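PDB 3CS3: sugar-binding transcriptional regulator, LacI family from Enterococcus faecalis, which probably acts as a sugar-responsive transcription factor of the LacI family, binding regulatory DNA to control transcription. Local coordinates for residues I73-D87 against T90-N102. Sequence-based numbering, arbitrary orientation.
Sequences IEKFAERGHSIVVLD and TEHRNIRQVLLDN. With SO4 (sulfate ion), chain B; SO4 (sulfate ion), chain E.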
ATOM      1  N   ILE A  73      19.901  14.497  -3.804  1.00 51.45           N
ATOM      2  CA  ILE A  73      20.341  13.621  -2.709  1.00 51.41           C
ATOM      3  C   ILE A  73      21.712  14.066  -2.197  1.00 48.28           C
ATOM      4  O   ILE A  73      21.895  14.231  -0.991  1.00 49.67           O
ATOM      5  CB  ILE A  73      20.320  12.107  -3.100  1.00 50.29           C
ATOM      6  CG1 ILE A  73      18.884  11.656  -3.382  1.00 49.12           C
ATOM      7  CG2 ILE A  73      20.941  11.233  -2.009  1.00 47.16           C
ATOM      8  CD1 ILE A  73      18.725  10.188  -3.707  1.00 46.70           C
ATOM      9  N   GLU A  74      22.646  14.293  -3.122  1.00 54.01           N
ATOM     10  CA  GLU A  74      23.974  14.825  -2.794  1.00 62.02           C
ATOM     11  C   GLU A  74      23.943  16.152  -2.022  1.00 66.41           C
ATOM     12  O   GLU A  74      24.675  16.309  -1.044  1.00 71.09           O
ATOM     13  CB  GLU A  74      24.838  14.961  -4.052  1.00 65.20           C
ATOM     14  CG  GLU A  74      25.839  13.816  -4.263  1.00 71.29           C
ATOM     15  CD  GLU A  74      25.567  12.974  -5.502  1.00 71.38           C
ATOM     16  OE1 GLU A  74      24.731  13.373  -6.338  1.00 84.59           O
ATOM     17  OE2 GLU A  74      26.214  11.916  -5.652  1.00 69.04           O
ATOM     18  N   LYS A  75      23.091  17.084  -2.457  1.00 68.86           N
ATOM     19  CA  LYS A  75      22.926  18.393  -1.803  1.00 71.72           C
ATOM     20  C   LYS A  75      22.417  18.281  -0.367  1.00 74.34           C
ATOM     21  O   LYS A  75      22.810  19.064   0.502  1.00 77.35           O
ATOM     22  CB  LYS A  75      21.966  19.284  -2.595  1.00 73.56           C
ATOM     23  CG  LYS A  75      22.563  19.948  -3.821  1.00 83.30           C
ATOM     24  CD  LYS A  75      21.521  20.818  -4.509  1.00 91.89           C
ATOM     25  CE  LYS A  75      22.081  21.483  -5.754  1.00100.19           C
ATOM     26  NZ  LYS A  75      21.052  22.314  -6.441  1.00103.06           N
ATOM     27  N   PHE A  76      21.536  17.310  -0.134  1.00 73.68           N
ATOM     28  CA  PHE A  76      21.007  17.024   1.194  1.00 68.27           C
ATOM     29  C   PHE A  76      22.069  16.348   2.068  1.00 68.25           C
ATOM     30  O   PHE A  76      22.075  16.524   3.285  1.00 68.43           O
ATOM     31  CB  PHE A  76      19.745  16.162   1.075  1.00 70.80           C
ATOM     32  CG  PHE A  76      18.960  16.029   2.356  1.00 72.59           C
ATOM     33  CD1 PHE A  76      18.513  17.152   3.043  1.00 75.77           C
ATOM     34  CD2 PHE A  76      18.637  14.771   2.855  1.00 75.92           C
ATOM     35  CE1 PHE A  76      17.780  17.019   4.221  1.00 69.36           C
ATOM     36  CE2 PHE A  76      17.905  14.629   4.030  1.00 72.56           C
ATOM     37  CZ  PHE A  76      17.476  15.754   4.713  1.00 70.20           C
ATOM     38  N   ALA A  77      22.975  15.603   1.436  1.00 70.84           N
ATOM     39  CA  ALA A  77      24.068  14.922   2.135  1.00 73.58           C
ATOM     40  C   ALA A  77      25.178  15.877   2.574  1.00 78.44           C
ATOM     41  O   ALA A  77      25.767  15.707   3.649  1.00 80.72           O
ATOM     42  CB  ALA A  77      24.639  13.796   1.276  1.00 65.91           C
ATOM     43  N   GLU A  78      25.451  16.880   1.740  1.00 83.78           N
ATOM     44  CA  GLU A  78      26.494  17.879   2.007  1.00 84.39           C
ATOM     45  C   GLU A  78      26.116  18.869   3.114  1.00 83.63           C
ATOM     46  O   GLU A  78      26.990  19.489   3.719  1.00 88.23           O
ATOM     47  CB  GLU A  78      26.861  18.626   0.723  1.00 83.67           C
ATOM     48  CG  GLU A  78      27.672  17.795  -0.263  1.00 84.31           C
ATOM     49  CD  GLU A  78      27.479  18.223  -1.710  1.00 96.09           C
ATOM     50  OE1 GLU A  78      26.814  19.255  -1.958  1.00 94.86           O
ATOM     51  OE2 GLU A  78      27.993  17.518  -2.605  1.00 98.98           O
ATOM     52  N   ARG A  79      24.816  19.000   3.382  1.00 82.48           N
ATOM     53  CA  ARG A  79      24.322  19.816   4.495  1.00 83.39           C
ATOM     54  C   ARG A  79      24.252  19.052   5.830  1.00 84.02           C
ATOM     55  O   ARG A  79      23.504  19.437   6.735  1.00 82.05           O
ATOM     56  CB  ARG A  79      22.955  20.427   4.154  1.00 84.05           C
ATOM     57  CG  ARG A  79      23.020  21.625   3.220  1.00 82.05           C
ATOM     58  CD  ARG A  79      21.698  22.383   3.190  1.00 83.29           C
ATOM     59  NE  ARG A  79      20.646  21.645   2.494  1.00 86.13           N
ATOM     60  CZ  ARG A  79      20.410  21.717   1.185  1.00 90.27           C
ATOM     61  NH1 ARG A  79      21.150  22.499   0.407  1.00 90.59           N
ATOM     62  NH2 ARG A  79      19.429  21.001   0.651  1.00 92.40           N
ATOM     63  N   GLY A  80      25.024  17.972   5.941  1.00 84.63           N
ATOM     64  CA  GLY A  80      25.170  17.237   7.198  1.00 83.04           C
ATOM     65  C   GLY A  80      24.218  16.077   7.448  1.00 80.95           C
ATOM     66  O   GLY A  80      24.382  15.349   8.431  1.00 83.84           O
ATOM     67  N   HIS A  81      23.230  15.897   6.571  1.00 72.37           N
ATOM     68  CA  HIS A  81      22.259  14.810   6.728  1.00 65.24           C
ATOM     69  C   HIS A  81      22.776  13.494   6.165  1.00 60.39           C
ATOM     70  O   HIS A  81      23.372  13.458   5.086  1.00 61.32           O
ATOM     71  CB  HIS A  81      20.930  15.154   6.064  1.00 65.08           C
ATOM     72  CG  HIS A  81      20.246  16.345   6.656  1.00 69.23           C
ATOM     73  ND1 HIS A  81      20.408  17.619   6.156  1.00 65.21           N
ATOM     74  CD2 HIS A  81      19.384  16.453   7.693  1.00 64.75           C
ATOM     75  CE1 HIS A  81      19.678  18.462   6.865  1.00 59.20           C
ATOM     76  NE2 HIS A  81      19.048  17.780   7.805  1.00 66.42           N
ATOM     77  N   SER A  82      22.534  12.416   6.904  1.00 50.97           N
ATOM     78  CA  SER A  82      22.916  11.074   6.478  1.00 44.79           C
ATOM     79  C   SER A  82      21.822  10.450   5.626  1.00 41.85           C
ATOM     80  O   SER A  82      20.642  10.616   5.918  1.00 42.02           O
ATOM     81  CB  SER A  82      23.190  10.202   7.696  1.00 39.36           C
ATOM     82  OG  SER A  82      24.380  10.623   8.326  1.00 55.57           O
ATOM     83  N   ILE A  83      22.212   9.735   4.572  1.00 39.60           N
ATOM     84  CA  ILE A  83      21.243   9.129   3.652  1.00 35.24           C
ATOM     85  C   ILE A  83      21.554   7.661   3.333  1.00 36.21           C
ATOM     86  O   ILE A  83      22.693   7.306   3.065  1.00 37.47           O
ATOM     87  CB  ILE A  83      21.111   9.954   2.332  1.00 37.53           C
ATOM     88  CG1 ILE A  83      20.642  11.382   2.627  1.00 36.50           C
ATOM     89  CG2 ILE A  83      20.106   9.310   1.385  1.00 28.80           C
ATOM     90  CD1 ILE A  83      21.093  12.388   1.625  1.00 41.62           C
ATOM     91  N   VAL A  84      20.533   6.811   3.383  1.00 32.52           N
ATOM     92  CA  VAL A  84      20.634   5.456   2.843  1.00 30.18           C
ATOM     93  C   VAL A  84      19.763   5.331   1.585  1.00 31.23           C
ATOM     94  O   VAL A  84      18.566   5.609   1.614  1.00 30.57           O
ATOM     95  CB  VAL A  84      20.284   4.378   3.900  1.00 27.40           C
ATOM     96  CG1 VAL A  84      20.297   2.995   3.286  1.00 34.19           C
ATOM     97  CG2 VAL A  84      21.292   4.425   5.039  1.00 30.38           C
ATOM     98  N   VAL A  85      20.387   4.959   0.473  1.00 32.11           N
ATOM     99  CA  VAL A  85      19.663   4.732  -0.770  1.00 34.24           C
ATOM    100  C   VAL A  85      19.377   3.249  -0.971  1.00 35.12           C
ATOM    101  O   VAL A  85      20.214   2.388  -0.681  1.00 34.48           O
ATOM    102  CB  VAL A  85      20.380   5.341  -2.012  1.00 33.03           C
ATOM    103  CG1 VAL A  85      20.254   6.857  -2.009  1.00 29.28           C
ATOM    104  CG2 VAL A  85      21.836   4.926  -2.073  1.00 34.81           C
ATOM    105  N   LEU A  86      18.170   2.967  -1.445  1.00 30.64           N
ATOM    106  CA  LEU A  86      17.702   1.608  -1.655  1.00 28.27           C
ATOM    107  C   LEU A  86      17.472   1.353  -3.141  1.00 33.51           C
ATOM    108  O   LEU A  86      17.004   0.286  -3.535  1.00 33.36           O
ATOM    109  CB  LEU A  86      16.391   1.384  -0.896  1.00 29.91           C
ATOM    110  CG  LEU A  86      16.250   1.692   0.598  1.00 27.76           C
ATOM    111  CD1 LEU A  86      14.956   1.072   1.094  1.00 22.59           C
ATOM    112  CD2 LEU A  86      17.421   1.177   1.427  1.00 23.73           C
ATOM    113  N   ASP A  87      17.826   2.337  -3.964  1.00 34.86           N
ATOM    114  CA  ASP A  87      17.379   2.374  -5.350  1.00 40.33           C
ATOM    115  C   ASP A  87      18.465   2.697  -6.374  1.00 42.26           C
ATOM    116  O   ASP A  87      18.188   2.711  -7.575  1.00 46.48           O
ATOM    117  CB  ASP A  87      16.218   3.376  -5.488  1.00 36.40           C
ATOM    118  CG  ASP A  87      16.605   4.805  -5.088  1.00 41.15           C
ATOM    119  OD1 ASP A  87      17.733   5.046  -4.604  1.00 38.17           O
ATOM    120  OD2 ASP A  87      15.763   5.704  -5.259  1.00 42.33           O
ATOM    121  N   THR A  90      26.090   4.835  -5.182  1.00 52.45           N
ATOM    122  CA  THR A  90      26.649   6.125  -4.813  1.00 58.70           C
ATOM    123  C   THR A  90      28.115   5.968  -4.420  1.00 62.97           C
ATOM    124  O   THR A  90      28.574   4.861  -4.123  1.00 67.78           O
ATOM    125  CB  THR A  90      25.846   6.763  -3.656  1.00 54.64           C
ATOM    126  OG1 THR A  90      26.308   8.098  -3.424  1.00 69.28           O
ATOM    127  CG2 THR A  90      25.985   5.940  -2.376  1.00 58.84           C
ATOM    128  N   GLU A  91      28.845   7.079  -4.431  1.00 66.37           N
ATOM    129  CA  GLU A  91      30.236   7.088  -4.004  1.00 71.01           C
ATOM    130  C   GLU A  91      30.463   8.241  -3.033  1.00 71.26           C
ATOM    131  O   GLU A  91      31.534   8.369  -2.431  1.00 70.45           O
ATOM    132  CB  GLU A  91      31.165   7.199  -5.217  1.00 76.16           C
ATOM    133  CG  GLU A  91      32.469   6.416  -5.077  1.00 90.32           C
ATOM    134  CD  GLU A  91      32.243   4.917  -4.923  1.00 98.08           C
ATOM    135  OE1 GLU A  91      31.735   4.286  -5.876  1.00 99.94           O
ATOM    136  OE2 GLU A  91      32.575   4.372  -3.848  1.00100.95           O
ATOM    137  N   HIS A  92      29.427   9.063  -2.882  1.00 67.66           N
ATOM    138  CA  HIS A  92      29.442  10.237  -2.019  1.00 67.34           C
ATOM    139  C   HIS A  92      29.535   9.848  -0.547  1.00 64.23           C
ATOM    140  O   HIS A  92      28.996   8.820  -0.128  1.00 59.30           O
ATOM    141  CB  HIS A  92      28.180  11.066  -2.268  1.00 67.07           C
ATOM    142  CG  HIS A  92      28.255  12.470  -1.751  1.00 74.59           C
ATOM    143  ND1 HIS A  92      27.656  12.864  -0.575  1.00 73.95           N
ATOM    144  CD2 HIS A  92      28.847  13.577  -2.261  1.00 81.95           C
ATOM    145  CE1 HIS A  92      27.879  14.151  -0.378  1.00 73.56           C
ATOM    146  NE2 HIS A  92      28.600  14.607  -1.387  1.00 85.84           N
ATOM    147  N   ARG A  93      30.244  10.663   0.229  1.00 67.18           N
ATOM    148  CA  ARG A  93      30.296  10.483   1.674  1.00 71.65           C
ATOM    149  C   ARG A  93      28.953  10.898   2.271  1.00 68.01           C
ATOM    150  O   ARG A  93      28.239  11.715   1.681  1.00 65.33           O
ATOM    151  CB  ARG A  93      31.461  11.260   2.307  1.00 75.73           C
ATOM    152  CG  ARG A  93      31.454  12.767   2.065  1.00 86.46           C
ATOM    153  CD  ARG A  93      32.261  13.495   3.129  1.00 98.67           C
ATOM    154  NE  ARG A  93      31.607  13.448   4.437  1.00107.03           N
ATOM    155  CZ  ARG A  93      32.133  13.917   5.567  1.00112.74           C
ATOM    156  NH1 ARG A  93      31.449  13.823   6.701  1.00112.37           N
ATOM    157  NH2 ARG A  93      33.337  14.477   5.572  1.00114.68           N
ATOM    158  N   ASN A  94      28.621  10.314   3.423  1.00 59.30           N
ATOM    159  CA  ASN A  94      27.304  10.457   4.073  1.00 59.66           C
ATOM    160  C   ASN A  94      26.153   9.679   3.421  1.00 51.43           C
ATOM    161  O   ASN A  94      25.013   9.765   3.873  1.00 44.42           O
ATOM    162  CB  ASN A  94      26.911  11.928   4.297  1.00 61.02           C
ATOM    163  CG  ASN A  94      27.137  12.381   5.717  1.00 74.94           C
ATOM    164  OD1 ASN A  94      26.966  11.610   6.668  1.00 74.42           O
ATOM    165  ND2 ASN A  94      27.510  13.645   5.874  1.00 86.50           N
ATOM    166  N   ILE A  95      26.452   8.923   2.366  1.00 46.31           N
ATOM    167  CA  ILE A  95      25.453   8.073   1.729  1.00 43.64           C
ATOM    168  C   ILE A  95      25.898   6.609   1.718  1.00 42.96           C
ATOM    169  O   ILE A  95      27.055   6.313   1.440  1.00 45.83           O
ATOM    170  CB  ILE A  95      25.072   8.564   0.299  1.00 47.90           C
ATOM    171  CG1 ILE A  95      24.824  10.083   0.292  1.00 42.15           C
ATOM    172  CG2 ILE A  95      23.819   7.836  -0.199  1.00 44.56           C
ATOM    173  CD1 ILE A  95      24.628  10.694  -1.083  1.00 40.39           C
ATOM    174  N   ARG A  96      24.980   5.706   2.059  1.00 39.74           N
ATOM    175  CA  ARG A  96      25.213   4.268   1.949  1.00 35.60           C
ATOM    176  C   ARG A  96      24.119   3.601   1.131  1.00 35.35           C
ATOM    177  O   ARG A  96      23.077   4.202   0.898  1.00 38.77           O
ATOM    178  CB  ARG A  96      25.304   3.624   3.330  1.00 29.22           C
ATOM    179  CG  ARG A  96      26.498   4.090   4.138  1.00 35.21           C
ATOM    180  CD  ARG A  96      27.840   3.725   3.482  1.00 34.23           C
ATOM    181  NE  ARG A  96      28.918   4.019   4.419  1.00 42.51           N
ATOM    182  CZ  ARG A  96      29.576   5.174   4.467  1.00 44.47           C
ATOM    183  NH1 ARG A  96      29.295   6.142   3.603  1.00 38.29           N
ATOM    184  NH2 ARG A  96      30.520   5.359   5.377  1.00 38.51           N
ATOM    185  N   GLN A  97      24.357   2.357   0.711  1.00 37.04           N
ATOM    186  CA  GLN A  97      23.422   1.619  -0.143  1.00 34.29           C
ATOM    187  C   GLN A  97      22.946   0.345   0.519  1.00 32.12           C
ATOM    188  O   GLN A  97      23.752  -0.414   1.046  1.00 43.48           O
ATOM    189  CB  GLN A  97      24.081   1.219  -1.463  1.00 33.12           C
ATOM    190  CG  GLN A  97      24.800   2.316  -2.210  1.00 41.71           C
ATOM    191  CD  GLN A  97      25.843   1.768  -3.178  1.00 48.50           C
ATOM    192  OE1 GLN A  97      26.641   2.523  -3.729  1.00 50.11           O
ATOM    193  NE2 GLN A  97      25.839   0.451  -3.388  1.00 48.32           N
ATOM    194  N   VAL A  98      21.638   0.105   0.497  1.00 30.59           N
ATOM    195  CA  VAL A  98      21.100  -1.226   0.793  1.00 31.09           C
ATOM    196  C   VAL A  98      20.232  -1.645  -0.390  1.00 32.65           C
ATOM    197  O   VAL A  98      19.063  -1.278  -0.482  1.00 37.41           O
ATOM    198  CB  VAL A  98      20.306  -1.308   2.131  1.00 31.38           C
ATOM    199  CG1 VAL A  98      19.950  -2.760   2.441  1.00 25.53           C
ATOM    200  CG2 VAL A  98      21.106  -0.729   3.282  1.00 23.85           C
ATOM    201  N   LEU A  99      20.828  -2.408  -1.300  1.00 37.15           N
ATOM    202  CA  LEU A  99      20.216  -2.683  -2.598  1.00 36.24           C
ATOM    203  C   LEU A  99      19.778  -4.130  -2.746  1.00 37.56           C
ATOM    204  O   LEU A  99      20.332  -5.017  -2.105  1.00 37.09           O
ATOM    205  CB  LEU A  99      21.197  -2.335  -3.717  1.00 36.09           C
ATOM    206  CG  LEU A  99      21.829  -0.941  -3.728  1.00 34.70           C
ATOM    207  CD1 LEU A  99      22.760  -0.807  -4.913  1.00 29.67           C
ATOM    208  CD2 LEU A  99      20.774   0.152  -3.759  1.00 31.08           C
ATOM    209  N   LEU A 100      18.774  -4.364  -3.588  1.00 37.83           N
ATOM    210  CA  LEU A 100      18.421  -5.729  -3.962  1.00 39.00           C
ATOM    211  C   LEU A 100      19.501  -6.295  -4.867  1.00 39.29           C
ATOM    212  O   LEU A 100      20.100  -5.571  -5.662  1.00 41.45           O
ATOM    213  CB  LEU A 100      17.079  -5.785  -4.694  1.00 32.31           C
ATOM    214  CG  LEU A 100      15.820  -5.303  -3.980  1.00 35.02           C
ATOM    215  CD1 LEU A 100      14.631  -5.433  -4.911  1.00 36.64           C
ATOM    216  CD2 LEU A 100      15.588  -6.072  -2.695  1.00 43.04           C
ATOM    217  N   ASP A 101      19.744  -7.593  -4.739  1.00 37.74           N
ATOM    218  CA  ASP A 101      20.576  -8.313  -5.688  1.00 39.19           C
ATOM    219  C   ASP A 101      19.789  -8.528  -6.990  1.00 36.83           C
ATOM    220  O   ASP A 101      19.202  -9.593  -7.222  1.00 34.45           O
ATOM    221  CB  ASP A 101      21.026  -9.638  -5.076  1.00 38.42           C
ATOM    222  CG  ASP A 101      22.013 -10.382  -5.946  1.00 41.22           C
ATOM    223  OD1 ASP A 101      22.859  -9.733  -6.604  1.00 43.17           O
ATOM    224  OD2 ASP A 101      21.942 -11.627  -5.959  1.00 38.49           O
ATOM    225  N   ASN A 102      19.770  -7.486  -7.820  1.00 37.73           N
ATOM    226  CA  ASN A 102      19.045  -7.486  -9.089  1.00 37.60           C
ATOM    227  C   ASN A 102      19.641  -8.448 -10.107  1.00 36.25           C
ATOM    228  O   ASN A 102      18.914  -9.063 -10.885  1.00 40.52           O
ATOM    229  CB  ASN A 102      19.013  -6.078  -9.681  1.00 37.47           C
ATOM    230  CG  ASN A 102      18.192  -5.111  -8.856  1.00 35.40           C
ATOM    231  OD1 ASN A 102      17.033  -5.375  -8.534  1.00 30.64           O
ATOM    232  ND2 ASN A 102      18.789  -3.974  -8.521  1.00 31.45           N
TER
HETATM  233  S   SO4 B 402      31.275   8.783   5.372  1.00101.99           S
HETATM  234  O1  SO4 B 402      32.269   9.849   5.325  1.00109.41           O
HETATM  235  O2  SO4 B 402      30.008   9.333   5.843  1.00104.53           O
HETATM  236  O3  SO4 B 402      31.114   8.219   4.036  1.00 98.30           O
HETATM  237  O4  SO4 B 402      31.716   7.740   6.293  1.00 99.53           O
HETATM  238  S   SO4 E 405      31.966   2.320   6.328  1.00129.25           S
HETATM  239  O1  SO4 E 405      31.366   1.838   5.088  1.00130.78           O
HETATM  240  O2  SO4 E 405      30.978   3.073   7.096  1.00125.12           O
HETATM  241  O3  SO4 E 405      32.433   1.187   7.120  1.00128.56           O
HETATM  242  O4  SO4 E 405      33.093   3.188   6.000  1.00129.34           O
HETATM  243  O   HOH W   1      17.629  -1.983  -5.199  1.00 25.90           O
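One face of the His92 ring is covered by Glu74 CG in a CH-pi contact, 3.9 Å from the ring centroid, while Ala77 CB meets the ring obliquely. NE2 of His92 gives a weak, bent hydrogen bond to Glu78 OE2 (3.2 Å). The ring thus joins helix 70-78 to the entry of strand 95-100, which pairs in parallel with strand 82-85 in the N-terminal subdomain of the periplasmic-binding-protein-like fold, the two flanked by strands 60-64 and 255-262. With CG anti to the backbone N (chi1 -163°), His92 reaches the helix from the type II turn His92-Ile95. The Arg96 guanidinium has an oxygen from each of two sulfates, probably from the crystallisation liquor, at its edge. NH1 and NH2 together grip one sulfate, which Asn94 N also holds; NH2 bonds to the second as well, and NH1 has a further bond to Ile95 O, above its carbonyl plane.

The strand pairing starts with Ile83 N to Asn94 O (2.9 Å) and continues through Arg96 N to Ile83 O, Val85 N to Arg96 O and Val98 N to Val85 O. On the helix 70-78 face, Ile95 packs against the helix and strand 82-85: CG1 lies 3.8 Å from Ala77 CB, CD1 meets Ile73 CG2 and CG2 meets Val85 CG2. Toward helix 232-247, Val84 CG1 touches Val98 CG2 at 3.8 Å, and Leu86 runs alongside Val98. Beyond Val98, a water donates to Leu86 O and accepts from Leu100 N. At the opposite end, Ser82 OG donates to Asn94 OD1 over 3.2 Å, approaching 45° out of the amide carbonyl plane.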